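Local atomic coordinates of dicer Related Helicase (PDB entry 6M6Q), a protein that probably hydrolyses ATP as an RNA helicase of the RIG-I-like receptor subfamily, binding RNA in RNA interference and immunity, here represented by its N-terminal domain. Residues I85-A90 against K95-A100; Y149-W154 against G224-S229; T267-I272 against Y291-A296. All blocks are in the same frame, centred on the assembly; numbering follows the deposited sequence.

How the interactions relate
All three contacts lie in the largely helical N-terminal domain, a piece that comes ahead of the helicase core and so probably lacks the ATP-hydrolysing machinery. Interaction 1 stands apart at an exposed tip of the chain, its centre about 40 Å from the centre of the chain and 46 Å from that of interaction 2. Interactions 2 and 3 belong together in the body of the domain, with centres about 18 Å apart. They join directly through helix 262-271: Y151 OH packs 3.5 Å from A271 CA, while H226 ND1 sits 3.8 Å from T267 CG2. A continuous run of packing therefore leads from helix 146-152 to helix 288-295.

Interaction 1 (I85-A90 against K95-A100); sequences IKIRNA and KIRKQA
A helix-loop-helix hairpin brings I87, on the short helix 82-87, against R97 and A100 in the first turns of the long helix 94-127. The two helical pieces run in opposite senses, and the chain leaves the first through a type I beta turn from I87 to A90. I87 buries more surface here than any other residue. Its CD1 lies 3.7 Å from A100 CB, and its other branch, CG2, rests 3.9 Å from R97 CG. With CG2 anti to the backbone N and CG1 anti to the carbonyl carbon (chi1 -62°), both branches of I87 reach the neighbouring helix. CD1 meets the small methyl of A100, while CG2 touches both that methyl, at 4.0 Å from A100 CB, and the aliphatic part of R97, whose chain passes at a slant.

R97 bends at chi3 (46°), and its CD comes 4.4 Å from the CA of R88, the second residue of the turn. Both arginines reach E101, one residue beyond 95-100: R97 NE bridges to OE1 and R88 NH1 to OE2, so the carboxylate of E101 links the turn after the first helix to the second helix. This is a surface hairpin, without a buried residue among those that touch. Pointing away from 95-100, the side chain of N89 folds back on the turn before it: N89 ND2 donates to I85 O at 2.9 Å, reaching that oxygen from above its carbonyl plane.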
ATOM      1  N   ILE B  85      20.934  32.497  -4.381  1.00 54.33           N
ATOM      2  CA  ILE B  85      22.159  33.339  -4.476  1.00 59.90           C
ATOM      3  C   ILE B  85      22.192  33.971  -5.864  1.00 59.21           C
ATOM      4  O   ILE B  85      22.525  35.180  -5.945  1.00 62.94           O
ATOM      5  CB  ILE B  85      23.438  32.527  -4.170  1.00 70.74           C
ATOM      6  CG1 ILE B  85      23.487  32.103  -2.696  1.00 69.34           C
ATOM      7  CG2 ILE B  85      24.705  33.289  -4.583  1.00 66.17           C
ATOM      8  CD1 ILE B  85      24.316  30.869  -2.448  1.00 66.62           C
ATOM      9  N   LYS B  86      21.762  33.231  -6.897  1.00 54.01           N
ATOM     10  CA  LYS B  86      21.793  33.714  -8.310  1.00 59.69           C
ATOM     11  C   LYS B  86      20.760  34.839  -8.490  1.00 57.19           C
ATOM     12  O   LYS B  86      21.101  35.847  -9.119  1.00 58.77           O
ATOM     13  CB  LYS B  86      21.545  32.571  -9.293  1.00 57.61           C
ATOM     14  CG  LYS B  86      22.752  31.698  -9.586  1.00 55.98           C
ATOM     15  CD  LYS B  86      22.410  30.563 -10.493  1.00 60.42           C
ATOM     16  CE  LYS B  86      23.417  29.441 -10.459  1.00 66.26           C
ATOM     17  NZ  LYS B  86      22.902  28.258 -11.183  1.00 69.99           N
ATOM     18  N   ILE B  87      19.563  34.680  -7.916  1.00 52.82           N
ATOM     19  CA  ILE B  87      18.462  35.684  -7.977  1.00 55.05           C
ATOM     20  C   ILE B  87      18.987  36.999  -7.375  1.00 52.01           C
ATOM     21  O   ILE B  87      18.836  38.039  -8.026  1.00 46.89           O
ATOM     22  CB  ILE B  87      17.187  35.163  -7.258  1.00 58.32           C
ATOM     23  CG1 ILE B  87      16.608  33.889  -7.911  1.00 61.08           C
ATOM     24  CG2 ILE B  87      16.135  36.260  -7.129  1.00 55.31           C
ATOM     25  CD1 ILE B  87      15.814  34.104  -9.192  1.00 60.23           C
ATOM     26  N   ARG B  88      19.618  36.941  -6.198  1.00 50.54           N
ATOM     27  CA  ARG B  88      20.015  38.140  -5.399  1.00 55.23           C
ATOM     28  C   ARG B  88      21.215  38.833  -6.063  1.00 55.18           C
ATOM     29  O   ARG B  88      21.568  39.946  -5.627  1.00 49.46           O
ATOM     30  CB  ARG B  88      20.336  37.766  -3.944  1.00 54.40           C
ATOM     31  CG  ARG B  88      19.158  37.182  -3.179  1.00 65.35           C
ATOM     32  CD  ARG B  88      18.917  37.836  -1.838  1.00 78.08           C
ATOM     33  NE  ARG B  88      19.486  37.049  -0.754  1.00 92.43           N
ATOM     34  CZ  ARG B  88      18.790  36.297   0.103  1.00102.09           C
ATOM     35  NH1 ARG B  88      17.470  36.233   0.036  1.00 94.26           N
ATOM     36  NH2 ARG B  88      19.425  35.625   1.046  1.00112.64           N
ATOM     37  N   ASN B  89      21.820  38.203  -7.073  1.00 55.62           N
ATOM     38  CA  ASN B  89      23.000  38.739  -7.803  1.00 60.53           C
ATOM     39  C   ASN B  89      22.607  39.153  -9.236  1.00 62.41           C
ATOM     40  O   ASN B  89      23.457  39.701  -9.914  1.00 76.51           O
ATOM     41  CB  ASN B  89      24.161  37.722  -7.813  1.00 59.13           C
ATOM     42  CG  ASN B  89      25.015  37.774  -6.555  1.00 59.99           C
ATOM     43  OD1 ASN B  89      25.686  38.774  -6.297  1.00 54.36           O
ATOM     44  ND2 ASN B  89      25.021  36.696  -5.775  1.00 60.56           N
ATOM     45  N   ALA B  90      21.381  38.860  -9.688  1.00 72.33           N
ATOM     46  CA  ALA B  90      20.954  38.995 -11.110  1.00 75.95           C
ATOM     47  C   ALA B  90      20.566  40.452 -11.437  1.00 79.87           C
ATOM     48  O   ALA B  90      20.455  40.761 -12.640  1.00 72.79           O
ATOM     49  CB  ALA B  90      19.816  38.052 -11.400  1.00 80.61           C
ATOM     50  N   LYS B  95      10.313  44.117  -7.579  1.00 66.58           N
ATOM     51  CA  LYS B  95       9.013  43.388  -7.484  1.00 70.61           C
ATOM     52  C   LYS B  95       9.194  41.943  -7.984  1.00 66.17           C
ATOM     53  O   LYS B  95       8.757  41.022  -7.276  1.00 71.72           O
ATOM     54  CB  LYS B  95       7.926  44.127  -8.275  1.00 75.68           C
ATOM     55  CG  LYS B  95       7.412  45.407  -7.630  1.00 80.42           C
ATOM     56  CD  LYS B  95       7.107  46.521  -8.620  1.00 86.84           C
ATOM     57  CE  LYS B  95       7.382  47.902  -8.052  1.00 88.53           C
ATOM     58  NZ  LYS B  95       8.820  48.263  -8.143  1.00 77.04           N
ATOM     59  N   ILE B  96       9.902  41.768  -9.103  1.00 56.90           N
ATOM     60  CA  ILE B  96      10.215  40.452  -9.730  1.00 59.76           C
ATOM     61  C   ILE B  96      11.141  39.641  -8.801  1.00 62.10           C
ATOM     62  O   ILE B  96      10.862  38.456  -8.568  1.00 59.71           O
ATOM     63  CB  ILE B  96      10.839  40.657 -11.130  1.00 61.18           C
ATOM     64  CG1 ILE B  96       9.945  41.506 -12.042  1.00 65.74           C
ATOM     65  CG2 ILE B  96      11.184  39.320 -11.772  1.00 62.89           C
ATOM     66  CD1 ILE B  96       8.653  40.818 -12.482  1.00 69.26           C
ATOM     67  N   ARG B  97      12.212  40.256  -8.301  1.00 71.03           N
ATOM     68  CA  ARG B  97      13.172  39.612  -7.366  1.00 67.94           C
ATOM     69  C   ARG B  97      12.399  38.987  -6.198  1.00 63.53           C
ATOM     70  O   ARG B  97      12.610  37.809  -5.934  1.00 64.84           O
ATOM     71  CB  ARG B  97      14.215  40.618  -6.864  1.00 66.23           C
ATOM     72  CG  ARG B  97      15.639  40.068  -6.834  1.00 74.70           C
ATOM     73  CD  ARG B  97      16.570  40.864  -5.935  1.00 79.37           C
ATOM     74  NE  ARG B  97      15.931  41.140  -4.653  1.00 83.86           N
ATOM     75  CZ  ARG B  97      15.727  42.356  -4.138  1.00 82.38           C
ATOM     76  NH1 ARG B  97      16.173  43.432  -4.768  1.00 79.25           N
ATOM     77  NH2 ARG B  97      15.089  42.482  -2.980  1.00 73.86           N
ATOM     78  N   LYS B  98      11.562  39.765  -5.513  1.00 62.69           N
ATOM     79  CA  LYS B  98      10.846  39.321  -4.294  1.00 66.63           C
ATOM     80  C   LYS B  98       9.904  38.159  -4.651  1.00 69.41           C
ATOM     81  O   LYS B  98       9.801  37.235  -3.828  1.00 78.51           O
ATOM     82  CB  LYS B  98      10.094  40.485  -3.642  1.00 71.14           C
ATOM     83  CG  LYS B  98      10.972  41.511  -2.937  1.00 78.49           C
ATOM     84  CD  LYS B  98      10.192  42.707  -2.402  1.00 91.98           C
ATOM     85  CE  LYS B  98      11.053  43.733  -1.688  1.00 99.09           C
ATOM     86  NZ  LYS B  98      11.269  43.384  -0.264  1.00101.35           N
ATOM     87  N   GLN B  99       9.251  38.184  -5.827  1.00 60.98           N
ATOM     88  CA  GLN B  99       8.364  37.068  -6.286  1.00 58.30           C
ATOM     89  C   GLN B  99       9.236  35.806  -6.457  1.00 56.27           C
ATOM     90  O   GLN B  99       8.873  34.744  -5.919  1.00 59.80           O
ATOM     91  CB  GLN B  99       7.598  37.400  -7.591  1.00 55.01           C
ATOM     92  CG  GLN B  99       6.479  38.458  -7.447  1.00 62.16           C
ATOM     93  CD  GLN B  99       5.672  38.717  -8.719  1.00 65.11           C
ATOM     94  OE1 GLN B  99       4.593  38.158  -8.920  1.00 75.00           O
ATOM     95  NE2 GLN B  99       6.171  39.588  -9.586  1.00 53.88           N
ATOM     96  N   ALA B 100      10.358  35.934  -7.154  1.00 51.74           N
ATOM     97  CA  ALA B 100      11.297  34.831  -7.430  1.00 52.97           C
ATOM     98  C   ALA B 100      11.770  34.236  -6.100  1.00 51.14           C
ATOM     99  O   ALA B 100      11.789  33.028  -5.975  1.00 51.30           O
ATOM    100  CB  ALA B 100      12.447  35.345  -8.259  1.00 51.88           C
TER

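Interaction 2 (Y149-W154 against G224-S229); sequences YGYSHW and GNHQLS
Y149 O, two residues ahead of the Y151 ring that meets H226, is gripped twice by S152. S152 OG donates to Y149 O at 2.7 Å, tilted 15° from the carbonyl plane, and S152 N adds a weak backbone bond to the same oxygen at 3.2 Å. These bonds belong to the last turn of helix 146-152, as does the one from H153 N to G150 O. W154, at positive phi, then ends the helix in a Schellman motif, with W154 N to Y151 O as one weak bond of it.

From this helix end the Y151 side chain reaches across to the loop between helices 210-221 and 231-236. Its CG stands anti to the backbone N (chi1 -168°), which turns the ring toward H226. The two rings form a T-shaped pair, the imidazole edge directed at one face of the tyrosine, with centroids 4.7 Å apart and planes at 63°. H226 CE1 makes the nearest approach, 3.4 Å from Y151 CE2. Beside it, H226 NE2 lies 3.6 Å from Y151 CD2, over the rim of the phenol ring rather than its middle. The other ring nitrogen, ND1, is hydrogen-bonded to the backbone oxygen of E219 near the end of helix 210-221, which helps fix the rotation of the buried histidine. One residue earlier, N225 ND2 bonds to the carboxylates of D145 and E147.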
ATOM      1  N   TYR B 149      -2.916   5.054  25.866  1.00 54.36           N
ATOM      2  CA  TYR B 149      -2.669   3.583  25.851  1.00 56.66           C
ATOM      3  C   TYR B 149      -4.006   2.871  25.945  1.00 54.96           C
ATOM      4  O   TYR B 149      -4.331   2.098  25.043  1.00 62.28           O
ATOM      5  CB  TYR B 149      -1.723   3.149  26.973  1.00 57.65           C
ATOM      6  CG  TYR B 149      -1.640   1.660  27.210  1.00 65.29           C
ATOM      7  CD1 TYR B 149      -2.325   1.070  28.265  1.00 70.17           C
ATOM      8  CD2 TYR B 149      -0.831   0.843  26.433  1.00 73.79           C
ATOM      9  CE1 TYR B 149      -2.249  -0.292  28.515  1.00 62.37           C
ATOM     10  CE2 TYR B 149      -0.740  -0.523  26.671  1.00 76.88           C
ATOM     11  CZ  TYR B 149      -1.441  -1.088  27.728  1.00 74.18           C
ATOM     12  OH  TYR B 149      -1.351  -2.421  27.986  1.00 82.50           O
ATOM     13  N   GLY B 150      -4.798   3.227  26.956  1.00 50.51           N
ATOM     14  CA  GLY B 150      -6.128   2.648  27.196  1.00 55.67           C
ATOM     15  C   GLY B 150      -7.037   2.802  25.994  1.00 59.99           C
ATOM     16  O   GLY B 150      -7.678   1.804  25.592  1.00 67.01           O
ATOM     17  N   TYR B 151      -7.074   4.006  25.433  1.00 64.73           N
ATOM     18  CA  TYR B 151      -7.971   4.405  24.325  1.00 65.42           C
ATOM     19  C   TYR B 151      -7.652   3.551  23.083  1.00 64.75           C
ATOM     20  O   TYR B 151      -8.610   3.157  22.346  1.00 58.05           O
ATOM     21  CB  TYR B 151      -7.837   5.910  24.074  1.00 65.15           C
ATOM     22  CG  TYR B 151      -8.900   6.488  23.176  1.00 65.49           C
ATOM     23  CD1 TYR B 151     -10.115   6.920  23.681  1.00 62.01           C
ATOM     24  CD2 TYR B 151      -8.694   6.591  21.810  1.00 65.71           C
ATOM     25  CE1 TYR B 151     -11.108   7.425  22.850  1.00 64.07           C
ATOM     26  CE2 TYR B 151      -9.670   7.106  20.967  1.00 64.69           C
ATOM     27  CZ  TYR B 151     -10.881   7.530  21.488  1.00 62.77           C
ATOM     28  OH  TYR B 151     -11.856   8.015  20.663  1.00 65.39           O
ATOM     29  N   SER B 152      -6.366   3.225  22.893  1.00 58.64           N
ATOM     30  CA  SER B 152      -5.849   2.415  21.756  1.00 62.53           C
ATOM     31  C   SER B 152      -6.225   0.934  21.939  1.00 68.61           C
ATOM     32  O   SER B 152      -6.155   0.175  20.936  1.00 61.39           O
ATOM     33  CB  SER B 152      -4.351   2.600  21.591  1.00 58.21           C
ATOM     34  OG  SER B 152      -3.623   1.779  22.493  1.00 56.12           O
ATOM     35  N   HIS B 153      -6.647   0.554  23.156  1.00 71.49           N
ATOM     36  CA  HIS B 153      -6.975  -0.840  23.563  1.00 61.85           C
ATOM     37  C   HIS B 153      -8.470  -0.985  23.939  1.00 60.48           C
ATOM     38  O   HIS B 153      -8.855  -2.095  24.353  1.00 54.02           O
ATOM     39  CB  HIS B 153      -6.083  -1.243  24.737  1.00 58.13           C
ATOM     40  CG  HIS B 153      -4.691  -1.597  24.355  1.00 56.81           C
ATOM     41  ND1 HIS B 153      -4.390  -2.750  23.672  1.00 51.29           N
ATOM     42  CD2 HIS B 153      -3.510  -1.001  24.633  1.00 59.07           C
ATOM     43  CE1 HIS B 153      -3.081  -2.828  23.512  1.00 56.51           C
ATOM     44  NE2 HIS B 153      -2.522  -1.779  24.102  1.00 49.38           N
ATOM     45  N   TRP B 154      -9.274   0.083  23.822  1.00 56.35           N
ATOM     46  CA  TRP B 154     -10.728   0.097  24.185  1.00 57.33           C
ATOM     47  C   TRP B 154     -10.914  -0.201  25.698  1.00 62.34           C
ATOM     48  O   TRP B 154     -11.769  -1.069  26.046  1.00 59.87           O
ATOM     49  CB  TRP B 154     -11.535  -0.914  23.340  1.00 49.93           C
ATOM     50  CG  TRP B 154     -11.471  -0.759  21.851  1.00 52.22           C
ATOM     51  CD1 TRP B 154     -10.939   0.278  21.134  1.00 53.88           C
ATOM     52  CD2 TRP B 154     -12.048  -1.660  20.880  1.00 49.57           C
ATOM     53  NE1 TRP B 154     -11.118   0.066  19.790  1.00 50.95           N
ATOM     54  CE2 TRP B 154     -11.800  -1.114  19.606  1.00 47.44           C
ATOM     55  CE3 TRP B 154     -12.722  -2.881  20.964  1.00 48.09           C
ATOM     56  CZ2 TRP B 154     -12.206  -1.746  18.432  1.00 47.31           C
ATOM     57  CZ3 TRP B 154     -13.125  -3.505  19.804  1.00 50.78           C
ATOM     58  CH2 TRP B 154     -12.881  -2.937  18.558  1.00 52.26           C
ATOM     59  N   GLY B 224      -7.073  16.365  24.297  1.00 55.66           N
ATOM     60  CA  GLY B 224      -5.705  16.906  24.394  1.00 57.02           C
ATOM     61  C   GLY B 224      -4.644  15.930  23.901  1.00 63.50           C
ATOM     62  O   GLY B 224      -3.644  16.401  23.371  1.00 62.06           O
ATOM     63  N   ASN B 225      -4.817  14.618  24.115  1.00 66.70           N
ATOM     64  CA  ASN B 225      -3.785  13.609  23.736  1.00 60.84           C
ATOM     65  C   ASN B 225      -4.050  13.094  22.307  1.00 58.85           C
ATOM     66  O   ASN B 225      -3.321  12.212  21.867  1.00 51.28           O
ATOM     67  CB  ASN B 225      -3.636  12.497  24.782  1.00 60.80           C
ATOM     68  CG  ASN B 225      -4.931  11.831  25.208  1.00 60.11           C
ATOM     69  OD1 ASN B 225      -5.933  11.859  24.488  1.00 66.65           O
ATOM     70  ND2 ASN B 225      -4.906  11.192  26.369  1.00 53.74           N
ATOM     71  N   HIS B 226      -5.030  13.656  21.598  1.00 60.07           N
ATOM     72  CA  HIS B 226      -5.260  13.418  20.144  1.00 62.02           C
ATOM     73  C   HIS B 226      -4.700  14.594  19.338  1.00 64.09           C
ATOM     74  O   HIS B 226      -5.149  14.796  18.179  1.00 52.69           O
ATOM     75  CB  HIS B 226      -6.744  13.206  19.872  1.00 58.63           C
ATOM     76  CG  HIS B 226      -7.290  11.969  20.482  1.00 57.91           C
ATOM     77  ND1 HIS B 226      -8.586  11.570  20.258  1.00 54.23           N
ATOM     78  CD2 HIS B 226      -6.713  10.998  21.228  1.00 61.27           C
ATOM     79  CE1 HIS B 226      -8.811  10.438  20.885  1.00 63.28           C
ATOM     80  NE2 HIS B 226      -7.675  10.062  21.486  1.00 67.44           N
ATOM     81  N   GLN B 227      -3.829  15.384  19.967  1.00 65.62           N
ATOM     82  CA  GLN B 227      -3.202  16.600  19.395  1.00 61.13           C
ATOM     83  C   GLN B 227      -1.704  16.376  19.379  1.00 66.18           C
ATOM     84  O   GLN B 227      -1.196  15.744  20.329  1.00 62.25           O
ATOM     85  CB  GLN B 227      -3.481  17.843  20.242  1.00 59.32           C
ATOM     86  CG  GLN B 227      -4.914  17.980  20.705  1.00 58.10           C
ATOM     87  CD  GLN B 227      -5.815  18.313  19.557  1.00 59.21           C
ATOM     88  OE1 GLN B 227      -5.477  19.144  18.709  1.00 59.41           O
ATOM     89  NE2 GLN B 227      -6.949  17.629  19.495  1.00 52.77           N
ATOM     90  N   LEU B 228      -1.025  16.834  18.330  1.00 68.87           N
ATOM     91  CA  LEU B 228       0.435  16.656  18.183  1.00 61.81           C
ATOM     92  C   LEU B 228       1.114  17.768  18.967  1.00 65.56           C
ATOM     93  O   LEU B 228       0.527  18.857  19.069  1.00 70.05           O
ATOM     94  CB  LEU B 228       0.821  16.670  16.701  1.00 62.85           C
ATOM     95  CG  LEU B 228       0.064  15.679  15.803  1.00 62.33           C
ATOM     96  CD1 LEU B 228       0.439  15.885  14.338  1.00 54.12           C
ATOM     97  CD2 LEU B 228       0.323  14.225  16.223  1.00 62.38           C
ATOM     98  N   SER B 229       2.253  17.454  19.576  1.00 71.36           N
ATOM     99  CA  SER B 229       3.022  18.336  20.483  1.00 65.87           C
ATOM    100  C   SER B 229       4.124  19.073  19.711  1.00 67.93           C
ATOM    101  O   SER B 229       4.548  20.134  20.209  1.00 78.43           O
ATOM    102  CB  SER B 229       3.604  17.556  21.631  1.00 64.64           C
ATOM    103  OG  SER B 229       2.600  16.848  22.334  1.00 69.63           O
TER

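Interaction 3 (T267-I272 against Y291-A296); sequences TMFLAI and YGFIDA
F293, projecting from helix 288-295, meets F269 and I272, three residues apart on 267-272. M268 comes first and only approaches, its CE 4.8 Å from F293 CZ, on the opposite side of the F293 ring plane from I272 CD1.

F269 is next and makes the aromatic contact. Its CG stands anti to the carbonyl carbon (chi1 -75°), and although the side chain does not set out straight at F293, its far end does arrive there. F269 CZ lies 4.1 Å from F293 CE2, which sits above the F269 face near the rim. The centroids of these two rings are 5.5 Å apart and their planes meet at 57°, an oblique pairing.

L270 and A271 face other parts of the bundle, A271 packing on L216 and E219 of helix 210-221. I272, in a 3-10 conformation, returns to the contact, its side chain and that of F293 coming from opposite directions. The isoleucine chain is extended about chi2, carrying CD1 to 3.8 Å from F293 CZ; I272 CG1 follows at 4.0 Å from the same atom. CD1 makes an off-centre CH-pi contact, 4.3 Å from the F293 centroid and 29° off the ring normal.

Helices 162-171 and 196-204 complete this part of the helical core: F167 and F171 pack on I272, and I199 and L203 on F293. F269, I272 and F293 are all buried, and they meet carbon to carbon. The attraction between the two segments therefore comes from dispersion and the exclusion of water, with a weak CH-pi component, and depends on the fit of the three side chains rather than on paired polar groups.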
ATOM      1  N   THR B 267      -7.751  10.286  13.175  1.00 56.82           N
ATOM      2  CA  THR B 267      -8.367  10.477  14.506  1.00 54.65           C
ATOM      3  C   THR B 267      -9.884  10.358  14.381  1.00 51.51           C
ATOM      4  O   THR B 267     -10.491   9.889  15.344  1.00 59.65           O
ATOM      5  CB  THR B 267      -7.902  11.787  15.139  1.00 61.76           C
ATOM      6  OG1 THR B 267      -6.483  11.695  15.252  1.00 63.51           O
ATOM      7  CG2 THR B 267      -8.490  12.041  16.506  1.00 63.76           C
ATOM      8  N   MET B 268     -10.449  10.641  13.204  1.00 50.96           N
ATOM      9  CA  MET B 268     -11.906  10.444  12.924  1.00 57.21           C
ATOM     10  C   MET B 268     -12.246   8.947  12.943  1.00 57.62           C
ATOM     11  O   MET B 268     -13.225   8.580  13.607  1.00 59.79           O
ATOM     12  CB  MET B 268     -12.326  11.020  11.573  1.00 56.62           C
ATOM     13  CG  MET B 268     -12.471  12.500  11.572  1.00 61.87           C
ATOM     14  SD  MET B 268     -13.013  13.065   9.961  1.00 81.01           S
ATOM     15  CE  MET B 268     -14.784  13.044  10.173  1.00 78.57           C
ATOM     16  N   PHE B 269     -11.484   8.114  12.238  1.00 62.19           N
ATOM     17  CA  PHE B 269     -11.682   6.640  12.192  1.00 58.18           C
ATOM     18  C   PHE B 269     -11.401   6.037  13.573  1.00 53.22           C
ATOM     19  O   PHE B 269     -12.100   5.101  13.941  1.00 54.89           O
ATOM     20  CB  PHE B 269     -10.811   6.011  11.105  1.00 57.48           C
ATOM     21  CG  PHE B 269     -11.340   6.242   9.717  1.00 48.93           C
ATOM     22  CD1 PHE B 269     -11.015   7.396   9.023  1.00 50.64           C
ATOM     23  CD2 PHE B 269     -12.222   5.343   9.135  1.00 43.24           C
ATOM     24  CE1 PHE B 269     -11.526   7.630   7.757  1.00 52.14           C
ATOM     25  CE2 PHE B 269     -12.746   5.584   7.877  1.00 47.71           C
ATOM     26  CZ  PHE B 269     -12.390   6.722   7.184  1.00 53.10           C
ATOM     27  N   LEU B 270     -10.451   6.613  14.317  1.00 49.18           N
ATOM     28  CA  LEU B 270     -10.123   6.213  15.709  1.00 47.27           C
ATOM     29  C   LEU B 270     -11.349   6.442  16.586  1.00 50.54           C
ATOM     30  O   LEU B 270     -11.693   5.545  17.335  1.00 54.01           O
ATOM     31  CB  LEU B 270      -8.917   7.023  16.207  1.00 45.25           C
ATOM     32  CG  LEU B 270      -8.271   6.568  17.518  1.00 46.03           C
ATOM     33  CD1 LEU B 270      -7.448   5.326  17.309  1.00 55.80           C
ATOM     34  CD2 LEU B 270      -7.384   7.649  18.107  1.00 44.00           C
ATOM     35  N   ALA B 271     -12.005   7.588  16.437  1.00 55.22           N
ATOM     36  CA  ALA B 271     -13.079   8.082  17.332  1.00 50.98           C
ATOM     37  C   ALA B 271     -14.361   7.266  17.138  1.00 50.05           C
ATOM     38  O   ALA B 271     -15.191   7.312  18.028  1.00 50.36           O
ATOM     39  CB  ALA B 271     -13.329   9.543  17.065  1.00 53.12           C
ATOM     40  N   ILE B 272     -14.508   6.573  15.996  1.00 54.29           N
ATOM     41  CA  ILE B 272     -15.740   5.821  15.558  1.00 56.41           C
ATOM     42  C   ILE B 272     -16.233   4.886  16.672  1.00 59.50           C
ATOM     43  O   ILE B 272     -17.446   4.685  16.763  1.00 64.07           O
ATOM     44  CB  ILE B 272     -15.440   5.039  14.259  1.00 61.66           C
ATOM     45  CG1 ILE B 272     -15.518   5.962  13.046  1.00 64.26           C
ATOM     46  CG2 ILE B 272     -16.340   3.810  14.107  1.00 61.82           C
ATOM     47  CD1 ILE B 272     -15.137   5.299  11.747  1.00 68.33           C
ATOM     48  N   TYR B 291     -23.207   3.896   6.864  1.00 67.84           N
ATOM     49  CA  TYR B 291     -23.815   4.318   5.576  1.00 68.82           C
ATOM     50  C   TYR B 291     -23.745   5.849   5.480  1.00 70.85           C
ATOM     51  O   TYR B 291     -23.623   6.358   4.367  1.00 78.74           O
ATOM     52  CB  TYR B 291     -25.228   3.733   5.420  1.00 72.28           C
ATOM     53  CG  TYR B 291     -25.259   2.226   5.342  1.00 78.79           C
ATOM     54  CD1 TYR B 291     -24.455   1.544   4.440  1.00 92.27           C
ATOM     55  CD2 TYR B 291     -26.055   1.468   6.192  1.00 83.36           C
ATOM     56  CE1 TYR B 291     -24.435   0.158   4.385  1.00 90.81           C
ATOM     57  CE2 TYR B 291     -26.045   0.079   6.152  1.00 84.09           C
ATOM     58  CZ  TYR B 291     -25.229  -0.578   5.246  1.00 89.78           C
ATOM     59  OH  TYR B 291     -25.213  -1.944   5.179  1.00 88.90           O
ATOM     60  N   GLY B 292     -23.759   6.547   6.619  1.00 72.98           N
ATOM     61  CA  GLY B 292     -23.552   8.010   6.704  1.00 80.14           C
ATOM     62  C   GLY B 292     -22.156   8.421   6.249  1.00 78.65           C
ATOM     63  O   GLY B 292     -22.025   9.478   5.606  1.00 88.78           O
ATOM     64  N   PHE B 293     -21.150   7.619   6.596  1.00 77.92           N
ATOM     65  CA  PHE B 293     -19.726   7.791   6.194  1.00 73.64           C
ATOM     66  C   PHE B 293     -19.603   7.605   4.673  1.00 73.33           C
ATOM     67  O   PHE B 293     -18.897   8.414   4.021  1.00 70.28           O
ATOM     68  CB  PHE B 293     -18.821   6.802   6.946  1.00 74.84           C
ATOM     69  CG  PHE B 293     -17.960   7.405   8.032  1.00 75.12           C
ATOM     70  CD1 PHE B 293     -18.459   7.612   9.313  1.00 69.72           C
ATOM     71  CD2 PHE B 293     -16.628   7.720   7.792  1.00 77.76           C
ATOM     72  CE1 PHE B 293     -17.665   8.169  10.306  1.00 65.12           C
ATOM     73  CE2 PHE B 293     -15.837   8.273   8.791  1.00 71.20           C
ATOM     74  CZ  PHE B 293     -16.357   8.493  10.045  1.00 65.27           C
ATOM     75  N   ILE B 294     -20.277   6.580   4.127  1.00 69.51           N
ATOM     76  CA  ILE B 294     -20.279   6.238   2.671  1.00 68.69           C
ATOM     77  C   ILE B 294     -20.859   7.423   1.890  1.00 68.43           C
ATOM     78  O   ILE B 294     -20.279   7.782   0.833  1.00 67.86           O
ATOM     79  CB  ILE B 294     -21.069   4.938   2.406  1.00 75.03           C
ATOM     80  CG1 ILE B 294     -20.396   3.727   3.048  1.00 81.00           C
ATOM     81  CG2 ILE B 294     -21.298   4.722   0.912  1.00 77.70           C
ATOM     82  CD1 ILE B 294     -21.189   2.454   2.905  1.00 85.82           C
ATOM     83  N   ASP B 295     -21.933   8.031   2.407  1.00 69.45           N
ATOM     84  CA  ASP B 295     -22.622   9.182   1.767  1.00 77.50           C
ATOM     85  C   ASP B 295     -21.756  10.440   1.928  1.00 78.28           C
ATOM     86  O   ASP B 295     -21.970  11.385   1.163  1.00 79.62           O
ATOM     87  CB  ASP B 295     -24.049   9.353   2.310  1.00 87.77           C
ATOM     88  CG  ASP B 295     -25.027   8.301   1.796  1.00 92.04           C
ATOM     89  OD1 ASP B 295     -24.963   7.983   0.582  1.00 87.62           O
ATOM     90  OD2 ASP B 295     -25.839   7.789   2.616  1.00 93.06           O
ATOM     91  N   ALA B 296     -20.821  10.444   2.886  1.00 74.94           N
ATOM     92  CA  ALA B 296     -19.887  11.560   3.167  1.00 77.06           C
ATOM     93  C   ALA B 296     -18.581  11.386   2.366  1.00 73.72           C
ATOM     94  O   ALA B 296     -17.727  12.311   2.398  1.00 69.01           O
ATOM     95  CB  ALA B 296     -19.620  11.632   4.655  1.00 77.85           C
TER